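Local coordinates for ALDH21) (Physcomitrella patens subsp. patens, PDB 5MZ8), which probably oxidises D-glyceraldehyde 3-phosphate to 3-phosphoglycerate with NADP(+) and water, as a non-phosphorylating member of the aldehyde dehydrogenase family, at residues E117-L122 / G135-T140; P208-P213 / S240-S245; H322-Y327 / E413-P418; V328-Y333 / K424-K429. One frame throughout, in Å; residues are numbered along the deposited sequence.

Contact 1: residues E117-L122 / G135-T140; sequences EIAQTL and GEVTRT. With EDO (1,2-ethanediol), chain K.
Glu136, which lies against Leu122 across the contact, is held at both ends. Its backbone O receives Thr140 N at 3.0 Å and Thr140 OG1 at 2.7 Å, and the two donors reach the carbonyl from opposite faces of its plane. The carboxylate is gripped from outside the two segments: OE1 accepts from the backbone N atoms of Leu192 and Asn193, and OE2 forms a salt bridge with Lys128. An extended chain, with CG anti to the backbone N (chi1 -178°), carries that group past Leu122, so that Leu122 CD2 lies 3.7 Å from Glu136 OE2 and also rests on CB and CG of the glutamate.

The remaining side-chain contacts are apolar and converge on one methyl group. Val137 CG2 packs 3.8 Å from Ile118 CG2 and equally close to Leu122 CD2, while Ala119 CB stands 4.1 Å from Val137 CG2. The axes of the two short helical segments approach to 9.4 Å with their N-to-C directions 125° apart. From the same turn as Val137, Arg139 extends elsewhere, to a bound succinate and to Asp477.

No hydrogen bond joins the two segments; they meet through methyl groups and the stem of Glu136. The buried carboxylate beside Leu122 is balanced from other directions, and Lys128 together with the two backbone N-H groups would be expected to favour its charged form.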
# COMPACT_ATOMS: atom_id res chain seq x y z
N GLU A 117 11.98 -13.16 -36.29
CA GLU A 117 13.15 -12.40 -36.74
C GLU A 117 14.06 -12.09 -35.53
O GLU A 117 15.27 -12.30 -35.60
CB GLU A 117 12.70 -11.10 -37.43
CG GLU A 117 13.83 -10.16 -37.82
CD GLU A 117 13.46 -8.69 -37.96
OE1 GLU A 117 14.38 -7.85 -37.93
OE2 GLU A 117 12.26 -8.39 -38.11
N ILE A 118 13.46 -11.62 -34.41
CA ILE A 118 14.17 -11.27 -33.18
C ILE A 118 14.77 -12.52 -32.52
O ILE A 118 15.95 -12.50 -32.17
CB ILE A 118 13.27 -10.43 -32.23
CG1 ILE A 118 12.96 -9.05 -32.87
CG2 ILE A 118 13.94 -10.24 -30.85
CD1 ILE A 118 11.89 -8.24 -32.16
N ALA A 119 13.97 -13.61 -32.42
CA ALA A 119 14.42 -14.89 -31.85
C ALA A 119 15.64 -15.43 -32.60
O ALA A 119 16.62 -15.78 -31.95
CB ALA A 119 13.29 -15.91 -31.87
N GLN A 120 15.59 -15.45 -33.95
CA GLN A 120 16.67 -15.93 -34.83
C GLN A 120 17.96 -15.12 -34.64
O GLN A 120 19.03 -15.72 -34.55
CB GLN A 120 16.25 -15.95 -36.32
CG GLN A 120 15.22 -17.03 -36.69
CD GLN A 120 15.72 -18.46 -36.63
OE1 GLN A 120 16.87 -18.77 -36.92
NE2 GLN A 120 14.83 -19.39 -36.30
N THR A 121 17.85 -13.78 -34.56
CA THR A 121 18.98 -12.86 -34.29
C THR A 121 19.56 -13.18 -32.91
O THR A 121 20.77 -13.27 -32.78
CB THR A 121 18.50 -11.40 -34.41
OG1 THR A 121 18.11 -11.14 -35.75
CG2 THR A 121 19.56 -10.40 -33.99
N LEU A 122 18.69 -13.41 -31.91
CA LEU A 122 19.05 -13.76 -30.54
C LEU A 122 19.88 -15.05 -30.48
O LEU A 122 20.93 -15.06 -29.84
CB LEU A 122 17.76 -13.89 -29.73
CG LEU A 122 17.71 -13.67 -28.23
CD1 LEU A 122 18.53 -12.46 -27.80
CD2 LEU A 122 16.28 -13.42 -27.81
N GLY A 135 11.72 -18.17 -25.98
CA GLY A 135 11.34 -17.99 -24.58
C GLY A 135 11.75 -16.62 -24.07
O GLY A 135 10.99 -15.99 -23.34
N GLU A 136 12.92 -16.12 -24.52
CA GLU A 136 13.45 -14.80 -24.14
C GLU A 136 12.62 -13.66 -24.76
O GLU A 136 12.39 -12.66 -24.08
CB GLU A 136 14.93 -14.67 -24.50
CG GLU A 136 15.50 -13.34 -24.07
CD GLU A 136 16.99 -13.08 -24.16
OE1 GLU A 136 17.38 -11.92 -23.94
OE2 GLU A 136 17.75 -14.02 -24.46
N VAL A 137 12.19 -13.81 -26.04
CA VAL A 137 11.36 -12.81 -26.74
C VAL A 137 9.98 -12.73 -26.05
O VAL A 137 9.47 -11.64 -25.85
CB VAL A 137 11.26 -13.04 -28.28
CG1 VAL A 137 10.53 -11.87 -28.95
CG2 VAL A 137 12.64 -13.20 -28.90
N THR A 138 9.42 -13.89 -25.65
CA THR A 138 8.16 -13.97 -24.91
C THR A 138 8.26 -13.21 -23.58
O THR A 138 7.40 -12.39 -23.27
CB THR A 138 7.76 -15.44 -24.71
OG1 THR A 138 7.59 -16.04 -26.01
CG2 THR A 138 6.49 -15.60 -23.88
N ARG A 139 9.35 -13.45 -22.82
CA ARG A 139 9.59 -12.80 -21.54
C ARG A 139 9.81 -11.28 -21.68
O ARG A 139 9.45 -10.53 -20.77
CB ARG A 139 10.74 -13.49 -20.80
CG ARG A 139 10.34 -14.84 -20.21
CD ARG A 139 11.46 -15.45 -19.38
NE ARG A 139 11.84 -14.56 -18.29
CZ ARG A 139 12.99 -14.63 -17.63
NH1 ARG A 139 13.88 -15.57 -17.93
NH2 ARG A 139 13.27 -13.74 -16.68
N THR A 140 10.41 -10.84 -22.82
CA THR A 140 10.66 -9.43 -23.14
C THR A 140 9.33 -8.72 -23.40
O THR A 140 9.16 -7.57 -22.98
CB THR A 140 11.63 -9.29 -24.32
OG1 THR A 140 12.84 -9.98 -24.00
CG2 THR A 140 11.95 -7.83 -24.66
C1 EDO K . 19.02 -12.74 -38.55
O1 EDO K . 17.59 -12.71 -38.48
C2 EDO K . 19.49 -14.07 -39.18
O2 EDO K . 19.70 -15.06 -38.18

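Contact 2: residues P208-P213 / S240-S245; sequences PFVLKP and SILPVS
Leu211 swings CG anti to its backbone nitrogen (chi1 162°), whereas Ile241 keeps CG1 beside its own nitrogen (chi1 -57°) and directs CG2 the other way. These torsions lay the two side chains next to each other, pointing the same way, with Leu211 CD2 3.8 Å from Ile241 CG1. Pro213 CG packs against Ile241 CG2. On the opposite face of the sheet, which bears Val210 and Ser240, Val210 CG1 meets Leu242 CD1 at 3.8 Å and also touches Ser240 CB.

Three backbone bonds join the parallel neighbours. Leu211 N gives an almost straight bond (173° at the hydrogen) to Ser240 O at 2.7 Å, Leu242 N reaches Leu211 O at 3.0 Å, and Ser240 N to Phe209 O is longer, 3.2 Å. Past the strand ends a water takes over: it accepts from Lys212 NZ at 2.8 Å and from Val244 N, and donates to Pro213 O at 2.7 Å. The aliphatic part of Lys212, an NADP(+)-binding residue, runs across Val244, with CE 3.7 Å from Val244 CG2.

The pair closes a beta-alpha-beta crossover in the Rossmann-like cofactor domain. Strand 239-241 lies outermost in its sheet within the chain; helix 219-229, which links the two strands, covers Ile241 and Pro213, helix 193-205 touches Leu211 and Phe209, and helix 75-93 packs on Ser240 and Leu242.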
# COMPACT_ATOMS: atom_id res chain seq x y z
N PRO A 208 15.32 9.72 -19.41
CA PRO A 208 16.11 9.51 -20.64
C PRO A 208 17.29 8.58 -20.32
O PRO A 208 17.70 8.47 -19.16
CB PRO A 208 16.58 10.92 -21.01
CG PRO A 208 16.60 11.65 -19.72
CD PRO A 208 15.54 11.07 -18.84
N PHE A 209 17.79 7.86 -21.32
CA PHE A 209 18.87 6.91 -21.06
C PHE A 209 19.89 6.79 -22.19
O PHE A 209 19.57 7.01 -23.35
CB PHE A 209 18.30 5.52 -20.72
CG PHE A 209 17.53 4.85 -21.84
CD1 PHE A 209 18.18 4.05 -22.78
CD2 PHE A 209 16.14 4.99 -21.94
CE1 PHE A 209 17.47 3.43 -23.82
CE2 PHE A 209 15.43 4.37 -22.97
CZ PHE A 209 16.09 3.58 -23.89
N VAL A 210 21.11 6.36 -21.83
CA VAL A 210 22.19 6.06 -22.77
C VAL A 210 22.60 4.61 -22.43
O VAL A 210 23.02 4.34 -21.30
CB VAL A 210 23.38 7.06 -22.74
CG1 VAL A 210 24.35 6.77 -23.87
CG2 VAL A 210 22.89 8.50 -22.84
N LEU A 211 22.33 3.68 -23.35
CA LEU A 211 22.61 2.27 -23.13
C LEU A 211 23.86 1.79 -23.87
O LEU A 211 24.02 1.99 -25.08
CB LEU A 211 21.38 1.40 -23.53
CG LEU A 211 21.59 -0.11 -23.78
CD1 LEU A 211 21.75 -0.89 -22.49
CD2 LEU A 211 20.45 -0.67 -24.56
N LYS A 212 24.74 1.13 -23.11
CA LYS A 212 25.93 0.48 -23.63
C LYS A 212 25.59 -1.01 -23.73
O LYS A 212 25.62 -1.70 -22.72
CB LYS A 212 27.16 0.70 -22.71
CG LYS A 212 28.44 0.17 -23.35
CD LYS A 212 29.51 -0.18 -22.32
CE LYS A 212 30.67 -0.95 -22.90
NZ LYS A 212 30.32 -2.34 -23.29
N PRO A 213 25.24 -1.53 -24.91
CA PRO A 213 24.99 -2.98 -25.00
C PRO A 213 26.30 -3.75 -25.00
O PRO A 213 27.34 -3.17 -25.34
CB PRO A 213 24.24 -3.13 -26.33
CG PRO A 213 24.69 -2.01 -27.16
CD PRO A 213 25.12 -0.88 -26.24
N SER A 240 19.73 6.66 -26.52
CA SER A 240 20.95 6.39 -27.27
C SER A 240 21.38 4.97 -26.93
O SER A 240 21.39 4.60 -25.76
CB SER A 240 22.05 7.40 -26.94
OG SER A 240 21.83 8.64 -27.59
N ILE A 241 21.66 4.15 -27.96
CA ILE A 241 22.15 2.77 -27.82
C ILE A 241 23.43 2.73 -28.63
O ILE A 241 23.40 2.82 -29.87
CB ILE A 241 21.12 1.66 -28.18
CG1 ILE A 241 19.83 1.82 -27.32
CG2 ILE A 241 21.73 0.25 -28.02
CD1 ILE A 241 18.60 1.48 -28.06
N LEU A 242 24.56 2.73 -27.90
CA LEU A 242 25.89 2.82 -28.45
C LEU A 242 26.84 1.72 -28.01
O LEU A 242 27.38 1.79 -26.90
CB LEU A 242 26.53 4.19 -28.11
CG LEU A 242 25.67 5.43 -28.24
CD1 LEU A 242 26.09 6.46 -27.25
CD2 LEU A 242 25.70 5.98 -29.66
N PRO A 243 27.16 0.74 -28.88
CA PRO A 243 28.23 -0.21 -28.55
C PRO A 243 29.53 0.61 -28.56
O PRO A 243 29.75 1.44 -29.45
CB PRO A 243 28.18 -1.23 -29.71
CG PRO A 243 26.87 -0.97 -30.42
CD PRO A 243 26.65 0.50 -30.25
N VAL A 244 30.31 0.52 -27.49
CA VAL A 244 31.51 1.35 -27.41
C VAL A 244 32.77 0.52 -27.19
O VAL A 244 32.72 -0.57 -26.58
CB VAL A 244 31.40 2.53 -26.38
CG1 VAL A 244 30.21 3.43 -26.67
CG2 VAL A 244 31.36 2.04 -24.94
N SER A 245 33.90 1.05 -27.68
CA SER A 245 35.25 0.49 -27.52
C SER A 245 35.65 0.56 -26.05
O SER A 245 35.04 1.29 -25.25
CB SER A 245 36.26 1.27 -28.36
OG SER A 245 36.22 2.67 -28.14
O HOH W 1 29.62 -1.95 -25.99

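Contact 3: residues H322-Y327 / E413-P418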
# COMPACT_ATOMS: atom_id res chain seq x y z
N HIS A 322 21.69 -19.97 -12.60
CA HIS A 322 21.97 -21.36 -12.97
C HIS A 322 22.14 -22.18 -11.68
O HIS A 322 22.79 -21.71 -10.75
CB HIS A 322 23.27 -21.41 -13.80
CG HIS A 322 24.00 -22.72 -13.77
ND1 HIS A 322 25.32 -22.81 -13.32
CD2 HIS A 322 23.59 -23.96 -14.13
CE1 HIS A 322 25.65 -24.09 -13.43
NE2 HIS A 322 24.63 -24.82 -13.90
N MET A 323 21.51 -23.37 -11.59
CA MET A 323 21.63 -24.21 -10.38
C MET A 323 22.99 -24.90 -10.46
O MET A 323 23.17 -25.87 -11.21
CB MET A 323 20.47 -25.21 -10.26
CG MET A 323 20.56 -26.11 -9.05
SD MET A 323 19.58 -27.62 -9.24
CE MET A 323 20.64 -28.57 -10.30
N GLN A 324 23.96 -24.35 -9.75
CA GLN A 324 25.34 -24.85 -9.74
C GLN A 324 25.55 -25.96 -8.75
O GLN A 324 26.34 -26.86 -9.03
CB GLN A 324 26.30 -23.70 -9.45
CG GLN A 324 27.75 -24.05 -9.70
CD GLN A 324 28.59 -22.82 -9.65
OE1 GLN A 324 28.26 -21.77 -10.24
NE2 GLN A 324 29.70 -22.92 -8.97
N ARG A 325 24.90 -25.88 -7.57
CA ARG A 325 25.06 -26.84 -6.47
C ARG A 325 23.74 -27.54 -6.14
O ARG A 325 22.68 -26.89 -6.04
CB ARG A 325 25.63 -26.13 -5.23
CG ARG A 325 27.01 -25.48 -5.47
CD ARG A 325 27.51 -24.77 -4.24
NE ARG A 325 26.80 -23.50 -3.98
CZ ARG A 325 26.34 -23.13 -2.79
NH1 ARG A 325 25.76 -21.95 -2.64
NH2 ARG A 325 26.47 -23.93 -1.74
N LEU A 326 23.80 -28.87 -6.03
CA LEU A 326 22.63 -29.68 -5.74
C LEU A 326 22.88 -30.54 -4.50
O LEU A 326 23.80 -31.35 -4.49
CB LEU A 326 22.25 -30.50 -6.97
CG LEU A 326 21.09 -31.50 -6.86
CD1 LEU A 326 19.78 -30.83 -6.35
CD2 LEU A 326 20.86 -32.22 -8.19
N TYR A 327 22.05 -30.32 -3.46
CA TYR A 327 22.10 -31.01 -2.17
C TYR A 327 20.88 -31.91 -2.07
O TYR A 327 19.75 -31.43 -2.13
CB TYR A 327 22.15 -29.98 -1.00
CG TYR A 327 23.36 -29.08 -1.09
CD1 TYR A 327 24.59 -29.46 -0.55
CD2 TYR A 327 23.31 -27.87 -1.79
CE1 TYR A 327 25.73 -28.67 -0.69
CE2 TYR A 327 24.44 -27.07 -1.95
CZ TYR A 327 25.65 -27.48 -1.40
OH TYR A 327 26.76 -26.70 -1.53
N GLU A 413 33.66 -20.46 -6.85
CA GLU A 413 33.23 -19.41 -7.78
C GLU A 413 32.10 -19.80 -8.72
O GLU A 413 31.82 -20.99 -8.91
CB GLU A 413 34.45 -18.92 -8.59
CG GLU A 413 35.67 -18.48 -7.78
CD GLU A 413 35.51 -17.26 -6.88
OE1 GLU A 413 36.27 -17.17 -5.89
OE2 GLU A 413 34.66 -16.39 -7.17
N GLU A 414 31.47 -18.78 -9.33
CA GLU A 414 30.42 -18.96 -10.34
C GLU A 414 31.08 -19.63 -11.56
O GLU A 414 32.05 -19.09 -12.08
CB GLU A 414 29.83 -17.59 -10.73
CG GLU A 414 28.85 -17.64 -11.89
CD GLU A 414 28.12 -16.33 -12.15
OE1 GLU A 414 28.80 -15.30 -12.37
OE2 GLU A 414 26.87 -16.35 -12.16
N ILE A 415 30.57 -20.80 -11.98
CA ILE A 415 31.09 -21.56 -13.13
C ILE A 415 30.64 -20.92 -14.45
O ILE A 415 31.46 -20.78 -15.37
CB ILE A 415 30.74 -23.08 -13.05
CG1 ILE A 415 31.42 -23.77 -11.86
CG2 ILE A 415 31.11 -23.81 -14.36
CD1 ILE A 415 30.92 -25.20 -11.56
N PHE A 416 29.34 -20.52 -14.54
CA PHE A 416 28.72 -19.93 -15.73
C PHE A 416 28.83 -20.89 -16.94
O PHE A 416 29.14 -20.46 -18.06
CB PHE A 416 29.29 -18.53 -16.03
CG PHE A 416 28.22 -17.53 -16.38
CD1 PHE A 416 27.36 -17.03 -15.40
CD2 PHE A 416 28.08 -17.08 -17.68
CE1 PHE A 416 26.38 -16.09 -15.73
CE2 PHE A 416 27.08 -16.14 -18.01
CZ PHE A 416 26.24 -15.66 -17.03
N GLY A 417 28.58 -22.18 -16.68
CA GLY A 417 28.64 -23.26 -17.67
C GLY A 417 27.75 -24.43 -17.32
O GLY A 417 27.15 -24.44 -16.24
N PRO A 418 27.63 -25.45 -18.20
CA PRO A 418 26.72 -26.57 -17.90
C PRO A 418 27.33 -27.59 -16.93
O PRO A 418 27.58 -28.74 -17.30
CB PRO A 418 26.39 -27.13 -19.28
CG PRO A 418 27.57 -26.81 -20.12
CD PRO A 418 28.27 -25.62 -19.53
O HOH W 2 26.79 -20.69 -12.22
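The loop between helix 409-412 and strand 419-425 carries Glu414, an NADP(+)-binding residue, and is held to segment 322-327, just beyond Cys320, by the side-chain amide of Gln324. That amide works as a two-ended connector. Its NE2 donates to Glu413 O at 2.9 Å, the acceptor lying only 8° out of the amide plane, while OE1 accepts from Ile415 N at 3.1 Å. The second bond is straight at its hydrogen, yet its donor stands well above the carbonyl plane of Gln324, 48° out of it. One amide thus takes hold of the backbone before and after Glu414. With CG anti to the backbone N (chi1 -168°) and the chain extended beyond it, Gln324 delivers this group to the loop, where Ile415 CG1 crosses it 3.5 Å from NE2.

OE1 has a further partner in a water that donates to it at 2.7 Å. The same water bonds to His322 ND1 at 2.8 Å, at the edge of the imidazole and in its plane, and makes a weak bond with Phe416 N. Gly417 O lies over one face of that ring, 3.2 Å from His322 CE1. Outside the two segments, the carboxylate of Glu414 accepts from Gly288 N through OE2, and His322 NE2 reaches Gly312 O weakly.

Such a second shell fits the Glu-x-Phe-Gly-Pro motif of aldehyde dehydrogenases, whose glutamate, here Glu414, binds NADP(+) near Cys320, which also binds the cofactor and is probably the nucleophile, as in relatives.

Contact 4: residues V328-Y333 / K424-K429; sequences VHERLY and KYSDFK
Backbone hydrogen bonds set the register of Val328 and His329 beside Lys424 and Tyr425, as parallel strands. Tyr425 N donates to Val328 O at 3.1 Å, and Glu330 N returns the link by binding Tyr425 O at 2.9 Å. Val328 O also receives Lys424 CA, at 3.4 Å, in a CA-H...O contact.

Aromatic contacts occupy the face that bears His329 and Tyr425. The phenol ring, its CG placed between backbone N and carbonyl carbon (chi1 70°), folds back over the neighbouring strand, and His329 CA sits above it, 3.9 Å from the ring centroid, in a CH-pi contact. The imidazole turns its edge to the same ring in an offset edge-to-face pair, with centroids 5.5 Å apart and planes at 73°; His329 CD2 and Tyr425 CE1 are the atoms that meet, 3.7 Å apart. The phenol oxygen of Tyr425 is bonded to Asp295.

On the face of Val328 and Lys424 the packing is aliphatic on ring. Lys424 CB lies over the Tyr333 ring, 3.9 Å from its centroid, and CD of the lysine continues across Tyr333 CG. The hydroxyl of Tyr333 is taken by Glu402. Lys424 CG also touches Glu330 CA, at 3.8 Å.

The contact lies where strands 323-329 and 419-425 end side by side, well away from the cofactor and succinate sites. Strand 290-294 flanks strand 323-329 and touches Tyr425, and from here the chain turns into helix 333-346 after the first strand and helix 428-436 after the second.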
# COMPACT_ATOMS: atom_id res chain seq x y z
N VAL A 328 21.12 -33.23 -2.00
CA VAL A 328 20.05 -34.23 -1.95
C VAL A 328 20.10 -35.00 -0.63
O VAL A 328 21.18 -35.39 -0.19
CB VAL A 328 20.10 -35.20 -3.17
CG1 VAL A 328 18.89 -36.13 -3.18
CG2 VAL A 328 20.18 -34.44 -4.49
N HIS A 329 18.93 -35.23 0.00
CA HIS A 329 18.88 -35.96 1.26
C HIS A 329 19.31 -37.42 1.03
O HIS A 329 18.93 -38.04 0.02
CB HIS A 329 17.51 -35.85 1.95
CG HIS A 329 17.45 -36.56 3.28
ND1 HIS A 329 17.01 -37.87 3.37
CD2 HIS A 329 17.82 -36.14 4.50
CE1 HIS A 329 17.11 -38.19 4.65
NE2 HIS A 329 17.59 -37.19 5.37
N GLU A 330 20.15 -37.93 1.96
CA GLU A 330 20.72 -39.27 2.02
C GLU A 330 19.74 -40.38 1.63
O GLU A 330 20.13 -41.29 0.90
CB GLU A 330 21.32 -39.48 3.42
CG GLU A 330 21.15 -40.85 4.06
CD GLU A 330 20.59 -40.78 5.47
OE1 GLU A 330 19.40 -41.14 5.65
OE2 GLU A 330 21.33 -40.37 6.39
N ARG A 331 18.46 -40.28 2.04
CA ARG A 331 17.46 -41.30 1.73
C ARG A 331 17.04 -41.30 0.25
O ARG A 331 16.61 -42.35 -0.25
CB ARG A 331 16.23 -41.17 2.68
CG ARG A 331 15.05 -40.36 2.15
CD ARG A 331 14.08 -39.88 3.22
NE ARG A 331 12.90 -39.25 2.63
CZ ARG A 331 12.78 -37.95 2.36
NH1 ARG A 331 13.78 -37.11 2.61
NH2 ARG A 331 11.67 -37.48 1.82
N LEU A 332 17.18 -40.15 -0.45
CA LEU A 332 16.78 -39.94 -1.84
C LEU A 332 17.96 -39.93 -2.81
O LEU A 332 17.75 -40.04 -4.02
CB LEU A 332 16.07 -38.57 -1.98
CG LEU A 332 14.89 -38.24 -1.05
CD1 LEU A 332 14.39 -36.85 -1.32
CD2 LEU A 332 13.75 -39.23 -1.21
N TYR A 333 19.18 -39.77 -2.28
CA TYR A 333 20.43 -39.59 -3.02
C TYR A 333 20.63 -40.50 -4.23
O TYR A 333 20.75 -39.98 -5.35
CB TYR A 333 21.65 -39.66 -2.09
CG TYR A 333 22.89 -39.10 -2.74
CD1 TYR A 333 23.05 -37.73 -2.92
CD2 TYR A 333 23.88 -39.95 -3.24
CE1 TYR A 333 24.18 -37.21 -3.55
CE2 TYR A 333 25.01 -39.44 -3.87
CZ TYR A 333 25.16 -38.07 -4.03
OH TYR A 333 26.28 -37.55 -4.63
N LYS A 424 25.48 -34.88 -0.98
CA LYS A 424 24.55 -35.59 -0.11
C LYS A 424 24.53 -34.88 1.24
O LYS A 424 25.54 -34.29 1.63
CB LYS A 424 25.03 -37.05 0.07
CG LYS A 424 24.01 -37.98 0.72
CD LYS A 424 24.38 -39.45 0.58
CE LYS A 424 25.39 -39.93 1.58
NZ LYS A 424 25.69 -41.37 1.38
N TYR A 425 23.38 -34.90 1.94
CA TYR A 425 23.26 -34.37 3.30
C TYR A 425 22.42 -35.30 4.15
O TYR A 425 21.64 -36.09 3.62
CB TYR A 425 22.77 -32.90 3.37
CG TYR A 425 21.32 -32.72 2.99
CD1 TYR A 425 20.31 -32.84 3.94
CD2 TYR A 425 20.95 -32.37 1.69
CE1 TYR A 425 18.97 -32.69 3.60
CE2 TYR A 425 19.62 -32.20 1.34
CZ TYR A 425 18.63 -32.36 2.29
OH TYR A 425 17.33 -32.20 1.93
N SER A 426 22.61 -35.22 5.47
CA SER A 426 21.87 -36.03 6.43
C SER A 426 20.96 -35.15 7.30
O SER A 426 19.93 -35.63 7.77
CB SER A 426 22.83 -36.84 7.28
OG SER A 426 22.20 -37.28 8.47
N ASP A 427 21.36 -33.88 7.52
CA ASP A 427 20.63 -32.91 8.33
C ASP A 427 20.21 -31.72 7.49
O ASP A 427 21.05 -31.11 6.82
CB ASP A 427 21.48 -32.47 9.53
CG ASP A 427 20.78 -31.48 10.44
OD1 ASP A 427 20.00 -31.92 11.30
OD2 ASP A 427 20.99 -30.27 10.27
N PHE A 428 18.91 -31.39 7.53
CA PHE A 428 18.31 -30.29 6.77
C PHE A 428 18.87 -28.90 7.14
O PHE A 428 19.14 -28.10 6.24
CB PHE A 428 16.77 -30.32 6.87
CG PHE A 428 16.09 -29.17 6.18
CD1 PHE A 428 15.91 -29.17 4.80
CD2 PHE A 428 15.64 -28.06 6.90
CE1 PHE A 428 15.30 -28.08 4.16
CE2 PHE A 428 15.05 -26.97 6.26
CZ PHE A 428 14.87 -27.00 4.89
N LYS A 429 19.03 -28.62 8.45
CA LYS A 429 19.57 -27.35 8.95
C LYS A 429 20.98 -27.15 8.42
O LYS A 429 21.36 -26.03 8.07
CB LYS A 429 19.57 -27.32 10.48
CG LYS A 429 18.26 -26.85 11.09
CD LYS A 429 18.33 -26.91 12.63
CE LYS A 429 17.16 -26.20 13.28
NZ LYS A 429 17.17 -26.33 14.77

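Overall arrangement
From the N terminus, contact 1 comes first, closing the short link between the consecutive helices 115-126 and 130-150 and packing them together. Contact 2 follows in series, joining strands 209-212 and 239-241 around their connecting helix, its centre about 20 Å from that of contact 1. Much longer excursions are closed by contacts 3 and 4, whose segments alternate along the chain because both pair strand 323-329 with the stretch running into and out of strand 419-425. These two touch, Tyr327 O lying 3.6 Å from Tyr425 CE2, and both reach the same sheet, contact 3 near the cofactor site and contact 4 farther out. Contacts 2 and 3 lie on opposite sides of the chain's centre, each holding an NADP(+)-binding residue.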